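Local coordinates for lysine specific cysteine protease (Porphyromonas gingivalis, PDB 3KM5), which cleaves proteins after lysine as a secreted cysteine protease and possible virulence factor, this chain being its K2 cleaved adhesin domain, a haemagglutination module, at residues G103-A106 and G107-T110. Numbering follows the deposited sequence.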
ATOM      1  N   GLY A 103      16.242   5.786  11.536  1.00 12.04           N
ATOM      2  CA  GLY A 103      16.628   5.365  10.205  1.00 11.69           C
ATOM      3  C   GLY A 103      15.555   4.586   9.472  1.00 11.04           C
ATOM      4  O   GLY A 103      14.354   4.640   9.813  1.00 12.43           O
ATOM      5  N   THR A 104      15.987   3.894   8.439  1.00 10.74           N
ATOM      6  CA  THR A 104      15.060   3.226   7.521  1.00 11.65           C
ATOM      7  C   THR A 104      15.244   1.695   7.503  1.00 12.15           C
ATOM      8  O   THR A 104      14.667   1.006   6.662  1.00 13.74           O
ATOM      9  CB  THR A 104      15.147   3.819   6.083  1.00 11.60           C
ATOM     10  OG1 THR A 104      16.472   3.656   5.565  1.00 14.49           O
ATOM     11  CG2 THR A 104      14.754   5.335   6.023  1.00 12.45           C
ATOM     12  N   ASN A 105      16.036   1.158   8.421  1.00 12.66           N
ATOM     13  CA  ASN A 105      16.118  -0.270   8.573  1.00 12.34           C
ATOM     14  C   ASN A 105      14.789  -0.772   9.144  1.00 13.35           C
ATOM     15  O   ASN A 105      14.144  -0.070   9.894  1.00 12.44           O
ATOM     16  CB  ASN A 105      17.260  -0.623   9.511  1.00 13.52           C
ATOM     17  CG  ASN A 105      18.600  -0.263   8.963  1.00 16.28           C
ATOM     18  OD1 ASN A 105      18.808  -0.241   7.749  1.00 17.44           O
ATOM     19  ND2 ASN A 105      19.544   0.008   9.862  1.00 15.77           N
ATOM     20  N   ALA A 106      14.400  -2.000   8.809  1.00 15.20           N
ATOM     21  CA  ALA A 106      13.140  -2.551   9.294  1.00 13.67           C
ATOM     22  C   ALA A 106      13.057  -2.456  10.813  1.00 12.74           C
ATOM     23  O   ALA A 106      12.024  -2.103  11.366  1.00 12.71           O
ATOM     24  CB  ALA A 106      12.987  -3.974   8.831  1.00 13.60           C
ATOM     25  N   GLY A 107      14.170  -2.693  11.500  1.00 14.19           N
ATOM     26  CA  GLY A 107      14.168  -2.682  12.966  1.00 14.55           C
ATOM     27  C   GLY A 107      14.020  -1.316  13.594  1.00 12.06           C
ATOM     28  O   GLY A 107      13.838  -1.200  14.804  1.00 15.78           O
ATOM     29  N   ASP A 108      14.083  -0.265  12.784  1.00 12.33           N
ATOM     30  CA  ASP A 108      13.912   1.086  13.306  1.00  9.97           C
ATOM     31  C   ASP A 108      12.428   1.413  13.431  1.00 10.66           C
ATOM     32  O   ASP A 108      12.096   2.436  14.010  1.00 11.17           O
ATOM     33  CB  ASP A 108      14.571   2.114  12.374  1.00  9.46           C
ATOM     34  CG  ASP A 108      16.092   1.979  12.297  1.00 13.35           C
ATOM     35  OD1 ASP A 108      16.681   1.448  13.248  1.00 15.93           O
ATOM     36  OD2 ASP A 108      16.668   2.351  11.260  1.00 13.69           O
ATOM     37  N   PHE A 109      11.541   0.565  12.875  1.00  9.81           N
ATOM     38  CA  PHE A 109      10.102   0.830  12.874  1.00 11.22           C
ATOM     39  C   PHE A 109       9.341   0.120  14.008  1.00 10.95           C
ATOM     40  O   PHE A 109       9.666  -0.987  14.456  1.00 13.16           O
ATOM     41  CB  PHE A 109       9.512   0.420  11.518  1.00 10.18           C
ATOM     42  CG  PHE A 109       9.950   1.314  10.402  1.00  9.67           C
ATOM     43  CD1 PHE A 109       9.260   2.448  10.120  1.00  8.52           C
ATOM     44  CD2 PHE A 109      11.122   1.048   9.704  1.00  9.83           C
ATOM     45  CE1 PHE A 109       9.694   3.337   9.127  1.00  8.53           C
ATOM     46  CE2 PHE A 109      11.545   1.895   8.698  1.00 10.27           C
ATOM     47  CZ  PHE A 109      10.841   3.058   8.435  1.00 11.99           C
ATOM     48  N   THR A 110       8.318   0.812  14.470  1.00 12.81           N
ATOM     49  CA  THR A 110       7.361   0.233  15.414  0.50 13.52           C
ATOM     50  C   THR A 110       5.931   0.500  14.927  1.00 12.80           C
ATOM     51  O   THR A 110       5.619   1.545  14.317  1.00 11.96           O
ATOM     52  CB  THR A 110       7.567   0.754  16.846  0.50 16.38           C
ATOM     53  OG1 THR A 110       7.309   2.156  16.884  0.50 14.15           O
ATOM     54  CG2 THR A 110       8.999   0.463  17.333  0.50 13.41           C
TER
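The phenyl ring of F109 meets the preceding loop with its edge, which is turned toward a row of backbone carbonyl oxygens. N105 O makes the nearest approach, close to the ring plane and 3.2 Å from F109 CD2. T104 O and A106 O lie in that plane, the former beside CE2 of F109 and the latter 3.7 Å from its CD2. The approach is probably weakly favourable, since the C-H rim of a phenyl ring carries slight positive charge. Beyond the two segments the ring packs against I70, M98, Y155 and A157.

The amide of N105 and the carboxylate of D108 are inclined by 34° to each other, and their contact is made by N105 CB, 3.5 Å from D108 OD2, rather than by the amide's polar atoms. That oxygen serves the backbone instead: with CG beside its own backbone N (chi1 -65°), D108 folds back over the turn and OD2 accepts a bent hydrogen bond from N105 N at 3.1 Å, the donor standing above the carboxylate plane. OD2 also comes within 3.1 Å of G103 C, an approach eased by the lack of a side chain on G103.

Two successive backbone hydrogen bonds link residues three apart, D108 N to N105 O (2.9 Å) and F109 N to A106 O (3.1 Å), the latter nearly straight at 164°. G103 O, in turn, is bonded to S100 OG, tying the loop to the strand that precedes it. The bonds describe a single 3-10 turn whose first amide is held by the aspartate three residues on, as in one half of a capping box; it forms part of the connection between antiparallel strands 95-100 and 109-115 at the margin of the five-stranded sheet in this adhesin's beta jelly roll.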